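Local coordinates for BH1974 protein (Bacillus halodurans, PDB 3ON5) that is named as a xanthine dehydrogenase but belongs to the XdhC/CoxI family, whose members probably help mature molybdenum-dependent dehydrogenases rather than oxidise xanthine themselves, at residues F144-L149 with A159-E164; V155-F160 with G169-G174. All coordinates share one frame; numbering follows the deposited sequence.

Contacts 1 and 2 lie side by side, about 8 Å between centres, and share strand 155-161 with its residues A159 and F160. Contact 1 is buried. It pairs the two strands of a hairpin, 143-149 and 155-161, by regular backbone bonds, a ring stack and apolar side chains. Contact 2 lies farther from the centre of the chain and is only partly buried. There the opposite edge of strand 155-161 meets the loop that leads to helix 176-181. Its backbone pairing is short, and much of its chemistry is a glutamate held by loop N-H groups. Backbone bonds of K148 to L156 and E157 continue the hairpin beside contact 2.

Contact 1 of 2, residues F144-L149 with A159-E164; sequences FHVKKL and AFILDE
The rings of H145 and F160 lie one over the other as an offset stack. Their centroids are 4.3 Å apart and their planes 12° apart. ND1 of H145 sits over one face of the F160 ring, toward its rim, 3.2 Å from F160 CE1. At the edge of the imidazole, K147 NZ lies in the ring plane and gives a hydrogen bond to H145 NE2 (3.0 Å). K147 NZ also forms a salt bridge with E120. H145 CG is anti to the backbone N (chi1 -180°), which brings the ND1 edge of the ring to A159 O at 2.9 Å. That oxygen is tilted from the ring plane, and the donor stands above the carbonyl plane. The same oxygen accepts the backbone N of V146, so two N-H groups grip it. Replacing H145 by alanine would probably leave F160 without its stacking partner, and A159 O and K147 NZ each with one bond fewer.

The backbones form an antiparallel hairpin at the middle of a four-stranded sheet, with segment axes 155° apart. F144 with I161 and V146 with A159 are hydrogen-bonded pairs; H145 with F160 is a non-hydrogen-bonded pair. I161 N reaches F144 O at 2.7 Å, and F144 N returns a bond to I161 O.

F144, V146, A159 and I161 share the other face of the sheet. CD1 of I161 touches F144 CD1 (3.7 Å) obliquely to the ring and V146 CG1 at 4.0 Å. V146 CG1 also meets A159 CB. Helix 176-181 packs on F144 and I161 here, while helix 124-139 packs on F160 across the sheet.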
ATOM      1  N   PHE A 144     -37.021  11.247  -9.485  1.00 51.75           N
ATOM      2  CA  PHE A 144     -36.694  12.533 -10.090  1.00 52.81           C
ATOM      3  C   PHE A 144     -36.282  13.510  -9.006  1.00 55.79           C
ATOM      4  O   PHE A 144     -37.088  13.887  -8.156  1.00 55.95           O
ATOM      5  CB  PHE A 144     -37.870  13.090 -10.915  1.00 57.42           C
ATOM      6  CG  PHE A 144     -37.492  14.263 -11.786  1.00 60.77           C
ATOM      7  CD1 PHE A 144     -37.488  15.558 -11.280  1.00 66.26           C
ATOM      8  CD2 PHE A 144     -37.158  14.078 -13.119  1.00 63.75           C
ATOM      9  CE1 PHE A 144     -37.128  16.642 -12.088  1.00 68.54           C
ATOM     10  CE2 PHE A 144     -36.812  15.166 -13.929  1.00 68.13           C
ATOM     11  CZ  PHE A 144     -36.806  16.440 -13.410  1.00 67.33           C
ATOM     12  N   HIS A 145     -35.037  13.942  -9.052  1.00 51.74           N
ATOM     13  CA  HIS A 145     -34.502  14.864  -8.064  1.00 51.08           C
ATOM     14  C   HIS A 145     -34.425  16.271  -8.620  1.00 54.98           C
ATOM     15  O   HIS A 145     -34.063  16.457  -9.777  1.00 54.38           O
ATOM     16  CB  HIS A 145     -33.117  14.388  -7.613  1.00 49.83           C
ATOM     17  CG  HIS A 145     -32.464  15.262  -6.586  1.00 52.85           C
ATOM     18  ND1 HIS A 145     -33.117  15.620  -5.423  1.00 55.11           N
ATOM     19  CD2 HIS A 145     -31.201  15.745  -6.541  1.00 53.70           C
ATOM     20  CE1 HIS A 145     -32.251  16.335  -4.730  1.00 53.99           C
ATOM     21  NE2 HIS A 145     -31.086  16.433  -5.362  1.00 53.58           N
ATOM     22  N   VAL A 146     -34.754  17.262  -7.780  1.00 51.98           N
ATOM     23  CA  VAL A 146     -34.703  18.674  -8.137  1.00 52.56           C
ATOM     24  C   VAL A 146     -34.156  19.472  -6.944  1.00 55.38           C
ATOM     25  O   VAL A 146     -34.535  19.221  -5.800  1.00 54.40           O
ATOM     26  CB  VAL A 146     -36.084  19.219  -8.617  1.00 59.69           C
ATOM     27  CG1 VAL A 146     -37.190  19.054  -7.565  1.00 60.22           C
ATOM     28  CG2 VAL A 146     -35.988  20.674  -9.092  1.00 61.54           C
ATOM     29  N   LYS A 147     -33.258  20.429  -7.220  1.00 52.30           N
ATOM     30  CA  LYS A 147     -32.730  21.354  -6.217  1.00 51.72           C
ATOM     31  C   LYS A 147     -33.072  22.784  -6.610  1.00 59.29           C
ATOM     32  O   LYS A 147     -32.899  23.145  -7.767  1.00 60.47           O
ATOM     33  CB  LYS A 147     -31.211  21.211  -6.034  1.00 51.34           C
ATOM     34  CG  LYS A 147     -30.673  19.830  -5.709  1.00 47.05           C
ATOM     35  CD  LYS A 147     -29.158  19.910  -5.730  1.00 45.96           C
ATOM     36  CE  LYS A 147     -28.427  18.592  -5.743  1.00 52.90           C
ATOM     37  NZ  LYS A 147     -28.623  17.816  -4.497  1.00 63.22           N
ATOM     38  N   LYS A 148     -33.587  23.582  -5.675  1.00 58.36           N
ATOM     39  CA  LYS A 148     -33.865  25.012  -5.865  1.00 60.52           C
ATOM     40  C   LYS A 148     -32.707  25.737  -5.206  1.00 66.27           C
ATOM     41  O   LYS A 148     -32.481  25.571  -4.003  1.00 65.99           O
ATOM     42  CB  LYS A 148     -35.251  25.412  -5.314  1.00 63.78           C
ATOM     43  CG  LYS A 148     -35.582  26.896  -5.437  1.00 73.22           C
ATOM     44  CD  LYS A 148     -36.940  27.248  -4.823  1.00 80.44           C
ATOM     45  N   LEU A 149     -31.913  26.457  -5.999  1.00 63.83           N
ATOM     46  CA  LEU A 149     -30.716  27.122  -5.489  1.00 62.92           C
ATOM     47  C   LEU A 149     -30.959  28.596  -5.253  1.00 72.06           C
ATOM     48  O   LEU A 149     -31.807  29.191  -5.921  1.00 75.37           O
ATOM     49  CB  LEU A 149     -29.552  26.948  -6.478  1.00 61.41           C
ATOM     50  CG  LEU A 149     -29.315  25.540  -7.077  1.00 63.50           C
ATOM     51  CD1 LEU A 149     -28.324  25.600  -8.193  1.00 63.16           C
ATOM     52  CD2 LEU A 149     -28.895  24.521  -6.028  1.00 62.40           C
ATOM     53  N   ALA A 159     -36.192  18.149  -3.529  1.00 48.38           N
ATOM     54  CA  ALA A 159     -37.222  17.122  -3.510  1.00 48.02           C
ATOM     55  C   ALA A 159     -36.821  15.913  -4.356  1.00 50.30           C
ATOM     56  O   ALA A 159     -36.010  16.014  -5.288  1.00 48.80           O
ATOM     57  CB  ALA A 159     -38.538  17.702  -4.023  1.00 50.69           C
ATOM     58  N   PHE A 160     -37.418  14.770  -4.018  1.00 45.97           N
ATOM     59  CA  PHE A 160     -37.281  13.493  -4.703  1.00 44.50           C
ATOM     60  C   PHE A 160     -38.675  13.072  -5.123  1.00 51.22           C
ATOM     61  O   PHE A 160     -39.482  12.715  -4.267  1.00 52.03           O
ATOM     62  CB  PHE A 160     -36.581  12.462  -3.811  1.00 43.88           C
ATOM     63  CG  PHE A 160     -35.207  12.880  -3.351  1.00 43.67           C
ATOM     64  CD1 PHE A 160     -34.081  12.616  -4.131  1.00 44.30           C
ATOM     65  CD2 PHE A 160     -35.031  13.524  -2.127  1.00 45.00           C
ATOM     66  CE1 PHE A 160     -32.806  12.976  -3.687  1.00 43.22           C
ATOM     67  CE2 PHE A 160     -33.759  13.917  -1.701  1.00 45.45           C
ATOM     68  CZ  PHE A 160     -32.656  13.643  -2.484  1.00 42.04           C
ATOM     69  N   ILE A 161     -38.983  13.212  -6.423  1.00 49.24           N
ATOM     70  CA  ILE A 161     -40.298  12.956  -7.016  1.00 52.09           C
ATOM     71  C   ILE A 161     -40.405  11.510  -7.563  1.00 57.49           C
ATOM     72  O   ILE A 161     -39.503  11.029  -8.254  1.00 55.60           O
ATOM     73  CB  ILE A 161     -40.530  14.004  -8.156  1.00 56.42           C
ATOM     74  CG1 ILE A 161     -40.343  15.461  -7.634  1.00 56.53           C
ATOM     75  CG2 ILE A 161     -41.894  13.806  -8.853  1.00 58.67           C
ATOM     76  CD1 ILE A 161     -40.002  16.499  -8.679  1.00 60.37           C
ATOM     77  N   LEU A 162     -41.534  10.848  -7.269  1.00 56.98           N
ATOM     78  CA  LEU A 162     -41.869   9.497  -7.747  1.00 57.73           C
ATOM     79  C   LEU A 162     -43.039   9.575  -8.751  1.00 66.64           C
ATOM     80  O   LEU A 162     -43.069   8.835  -9.735  1.00 66.50           O
ATOM     81  CB  LEU A 162     -42.210   8.567  -6.571  1.00 57.13           C
ATOM     82  CG  LEU A 162     -41.066   8.223  -5.619  1.00 59.53           C
ATOM     83  CD1 LEU A 162     -41.598   7.853  -4.255  1.00 59.97           C
ATOM     84  CD2 LEU A 162     -40.151   7.141  -6.202  1.00 60.24           C
ATOM     85  N   ASP A 163     -43.971  10.515  -8.514  1.00 66.64           N
ATOM     86  CA  ASP A 163     -45.114  10.824  -9.368  1.00 69.83           C
ATOM     87  C   ASP A 163     -45.523  12.294  -9.118  1.00 76.85           C
ATOM     88  O   ASP A 163     -45.023  12.902  -8.163  1.00 75.26           O
ATOM     89  CB  ASP A 163     -46.274   9.841  -9.121  1.00 73.16           C
ATOM     90  CG  ASP A 163     -47.272   9.736 -10.266  1.00 91.58           C
ATOM     91  OD1 ASP A 163     -47.459  10.744 -10.998  1.00 93.31           O
ATOM     92  OD2 ASP A 163     -47.875   8.652 -10.428  1.00101.50           O
ATOM     93  N   GLU A 164     -46.427  12.861  -9.961  1.00 76.85           N
ATOM     94  CA  GLU A 164     -46.883  14.260  -9.874  1.00 79.38           C
ATOM     95  C   GLU A 164     -47.229  14.659  -8.416  1.00 85.07           C
ATOM     96  O   GLU A 164     -46.889  15.774  -8.007  1.00 84.95           O
ATOM     97  CB  GLU A 164     -48.101  14.516 -10.791  1.00 83.68           C
ATOM     98  CG  GLU A 164     -48.465  15.985 -10.989  1.00 93.69           C
TER

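Contact 2 of 2, residues V155-F160 with G169-G174; sequences VLEYAF and GEWHSG
E157 with the backbone of H172 and S173 makes the main polar group of this contact. OE1 of E157 accepts the backbone N of S173 at 2.9 Å in a nearly straight bond (171°), met from above the carboxylate plane. The N-H of H172 adds a weak bond to the same oxygen.

Backbone pairing is brief. The loop between strand 167-168 and helix 176-181 lies along the side of strand 155-161 away from strand 143-149, within the BH1974-like central domain. Y158 and E170 form an antiparallel hydrogen-bonded pair, with E170 N to Y158 O at 2.9 Å and Y158 N to E170 O at 3.2 Å. A159 with G169 follows as a non-hydrogen-bonded pair. A CB on G169 would clash with Y158 O and crowd A159 and F160. On its other side, toward strand 143-149, the strand carries a classic beta bulge: L156 and E157 together lie opposite K148.

The ring contacts come next. The E157 carboxylate stacks on one face of the H172 imidazole, their planes 19° apart, and E157 CG approaches H172 NE2 at 3.3 Å. E157 OE1 also lies over one face of the W171 indole. With chi1 at -163° the indole is placed alongside the strand, its CE3 3.4 Å from E157 CB and 3.8 Å from A159 CB. W179 meets W171 edge-to-face. CB of E170 sits over one face of the Y158 ring in a CH-pi contact, 4.0 Å from its centroid. E170 OE2 is hydrogen-bonded to H129 NE2, on helix 124-139.

E157 is buried, so the N-H of S173, and more weakly that of H172, probably offset part of its negative charge.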
ATOM      1  N   VAL A 155     -28.461  25.801  -1.174  1.00 55.56           N
ATOM      2  CA  VAL A 155     -29.662  25.056  -1.566  1.00 55.01           C
ATOM      3  C   VAL A 155     -30.815  25.525  -0.683  1.00 61.11           C
ATOM      4  O   VAL A 155     -30.770  25.386   0.538  1.00 61.46           O
ATOM      5  CB  VAL A 155     -29.489  23.511  -1.532  1.00 55.36           C
ATOM      6  CG1 VAL A 155     -30.698  22.803  -2.134  1.00 54.66           C
ATOM      7  CG2 VAL A 155     -28.231  23.097  -2.273  1.00 54.00           C
ATOM      8  N   LEU A 156     -31.834  26.101  -1.313  1.00 58.44           N
ATOM      9  CA  LEU A 156     -33.026  26.573  -0.630  1.00 60.12           C
ATOM     10  C   LEU A 156     -33.950  25.408  -0.313  1.00 65.73           C
ATOM     11  O   LEU A 156     -34.392  25.254   0.825  1.00 67.82           O
ATOM     12  CB  LEU A 156     -33.763  27.613  -1.488  1.00 61.82           C
ATOM     13  CG  LEU A 156     -33.062  28.928  -1.771  1.00 66.16           C
ATOM     14  CD1 LEU A 156     -33.782  29.695  -2.851  1.00 67.73           C
ATOM     15  CD2 LEU A 156     -32.909  29.767  -0.514  1.00 67.94           C
ATOM     16  N   GLU A 157     -34.265  24.605  -1.340  1.00 59.85           N
ATOM     17  CA  GLU A 157     -35.134  23.435  -1.269  1.00 58.05           C
ATOM     18  C   GLU A 157     -34.664  22.322  -2.151  1.00 56.66           C
ATOM     19  O   GLU A 157     -33.973  22.574  -3.134  1.00 56.57           O
ATOM     20  CB  GLU A 157     -36.546  23.788  -1.705  1.00 61.89           C
ATOM     21  CG  GLU A 157     -37.312  24.748  -0.849  1.00 77.19           C
ATOM     22  CD  GLU A 157     -38.626  25.044  -1.525  1.00 99.17           C
ATOM     23  OE1 GLU A 157     -39.537  24.196  -1.418  1.00 89.97           O
ATOM     24  OE2 GLU A 157     -38.689  26.037  -2.286  1.00 98.17           O
ATOM     25  N   TYR A 158     -35.106  21.097  -1.859  1.00 49.68           N
ATOM     26  CA  TYR A 158     -34.796  19.943  -2.683  1.00 46.84           C
ATOM     27  C   TYR A 158     -35.872  18.896  -2.465  1.00 51.82           C
ATOM     28  O   TYR A 158     -36.425  18.793  -1.367  1.00 51.72           O
ATOM     29  CB  TYR A 158     -33.383  19.390  -2.432  1.00 44.02           C
ATOM     30  CG  TYR A 158     -33.102  18.793  -1.068  1.00 41.88           C
ATOM     31  CD1 TYR A 158     -33.433  17.467  -0.786  1.00 42.53           C
ATOM     32  CD2 TYR A 158     -32.348  19.487  -0.125  1.00 40.73           C
ATOM     33  CE1 TYR A 158     -33.095  16.879   0.429  1.00 42.40           C
ATOM     34  CE2 TYR A 158     -31.991  18.903   1.089  1.00 39.87           C
ATOM     35  CZ  TYR A 158     -32.354  17.594   1.354  1.00 48.29           C
ATOM     36  OH  TYR A 158     -32.002  16.998   2.533  1.00 50.40           O
ATOM     37  N   ALA A 159     -36.192  18.149  -3.529  1.00 48.38           N
ATOM     38  CA  ALA A 159     -37.222  17.122  -3.510  1.00 48.02           C
ATOM     39  C   ALA A 159     -36.821  15.913  -4.356  1.00 50.30           C
ATOM     40  O   ALA A 159     -36.010  16.014  -5.288  1.00 48.80           O
ATOM     41  CB  ALA A 159     -38.538  17.702  -4.023  1.00 50.69           C
ATOM     42  N   PHE A 160     -37.418  14.770  -4.018  1.00 45.97           N
ATOM     43  CA  PHE A 160     -37.281  13.493  -4.703  1.00 44.50           C
ATOM     44  C   PHE A 160     -38.675  13.072  -5.123  1.00 51.22           C
ATOM     45  O   PHE A 160     -39.482  12.715  -4.267  1.00 52.03           O
ATOM     46  CB  PHE A 160     -36.581  12.462  -3.811  1.00 43.88           C
ATOM     47  CG  PHE A 160     -35.207  12.880  -3.351  1.00 43.67           C
ATOM     48  CD1 PHE A 160     -34.081  12.616  -4.131  1.00 44.30           C
ATOM     49  CD2 PHE A 160     -35.031  13.524  -2.127  1.00 45.00           C
ATOM     50  CE1 PHE A 160     -32.806  12.976  -3.687  1.00 43.22           C
ATOM     51  CE2 PHE A 160     -33.759  13.917  -1.701  1.00 45.45           C
ATOM     52  CZ  PHE A 160     -32.656  13.643  -2.484  1.00 42.04           C
ATOM     53  N   GLY A 169     -38.345  14.723   0.698  1.00 48.65           N
ATOM     54  CA  GLY A 169     -37.163  15.572   0.808  1.00 47.86           C
ATOM     55  C   GLY A 169     -37.342  16.781   1.705  1.00 55.05           C
ATOM     56  O   GLY A 169     -38.026  16.690   2.727  1.00 58.33           O
ATOM     57  N   GLU A 170     -36.718  17.918   1.342  1.00 50.87           N
ATOM     58  CA  GLU A 170     -36.803  19.173   2.097  1.00 52.12           C
ATOM     59  C   GLU A 170     -37.404  20.257   1.186  1.00 61.47           C
ATOM     60  O   GLU A 170     -36.758  21.254   0.848  1.00 60.60           O
ATOM     61  CB  GLU A 170     -35.430  19.590   2.676  1.00 51.34           C
ATOM     62  CG  GLU A 170     -34.856  18.608   3.685  1.00 52.10           C
ATOM     63  CD  GLU A 170     -35.657  18.331   4.938  1.00 75.35           C
ATOM     64  OE1 GLU A 170     -36.209  19.291   5.522  1.00 81.52           O
ATOM     65  OE2 GLU A 170     -35.674  17.157   5.373  1.00 70.26           O
ATOM     66  N   TRP A 171     -38.660  20.020   0.776  1.00 63.76           N
ATOM     67  CA  TRP A 171     -39.413  20.899  -0.113  1.00 67.21           C
ATOM     68  C   TRP A 171     -40.594  21.480   0.644  1.00 79.46           C
ATOM     69  O   TRP A 171     -41.534  20.764   1.006  1.00 80.91           O
ATOM     70  CB  TRP A 171     -39.864  20.142  -1.368  1.00 65.61           C
ATOM     71  CG  TRP A 171     -40.287  21.046  -2.490  1.00 68.22           C
ATOM     72  CD1 TRP A 171     -41.546  21.512  -2.747  1.00 73.48           C
ATOM     73  CD2 TRP A 171     -39.436  21.613  -3.495  1.00 67.57           C
ATOM     74  NE1 TRP A 171     -41.535  22.312  -3.867  1.00 74.07           N
ATOM     75  CE2 TRP A 171     -40.251  22.400  -4.343  1.00 73.93           C
ATOM     76  CE3 TRP A 171     -38.067  21.500  -3.790  1.00 66.52           C
ATOM     77  CZ2 TRP A 171     -39.732  23.107  -5.443  1.00 73.57           C
ATOM     78  CZ3 TRP A 171     -37.555  22.207  -4.869  1.00 68.21           C
ATOM     79  CH2 TRP A 171     -38.382  22.996  -5.683  1.00 71.24           C
ATOM     80  N   HIS A 172     -40.537  22.780   0.902  1.00 80.99           N
ATOM     81  CA  HIS A 172     -41.574  23.437   1.674  1.00 85.23           C
ATOM     82  C   HIS A 172     -42.580  24.189   0.796  1.00 91.03           C
ATOM     83  O   HIS A 172     -43.714  24.346   1.245  1.00 91.85           O
ATOM     84  CB  HIS A 172     -40.957  24.412   2.686  1.00 87.65           C
ATOM     85  CG  HIS A 172     -40.121  25.496   2.078  1.00 92.24           C
ATOM     86  ND1 HIS A 172     -40.698  26.619   1.488  1.00 97.10           N
ATOM     87  CD2 HIS A 172     -38.777  25.640   2.060  1.00 92.77           C
ATOM     88  CE1 HIS A 172     -39.686  27.371   1.082  1.00 96.20           C
ATOM     89  NE2 HIS A 172     -38.510  26.827   1.408  1.00 93.89           N
ATOM     90  N   SER A 173     -42.185  24.728  -0.375  1.00 87.83           N
ATOM     91  CA  SER A 173     -43.144  25.461  -1.197  1.00 90.05           C
ATOM     92  C   SER A 173     -44.152  24.461  -1.791  1.00 95.45           C
ATOM     93  O   SER A 173     -44.381  23.381  -1.233  1.00 94.61           O
ATOM     94  CB  SER A 173     -42.448  26.290  -2.278  1.00 93.54           C
ATOM     95  OG  SER A 173     -41.885  25.505  -3.315  1.00101.76           O
ATOM     96  N   GLY A 174     -44.751  24.831  -2.897  1.00 93.97           N
ATOM     97  CA  GLY A 174     -45.782  24.039  -3.548  1.00 94.95           C
ATOM     98  C   GLY A 174     -45.426  22.667  -4.072  1.00 96.06           C
ATOM     99  O   GLY A 174     -44.656  21.925  -3.464  1.00 93.42           O
TER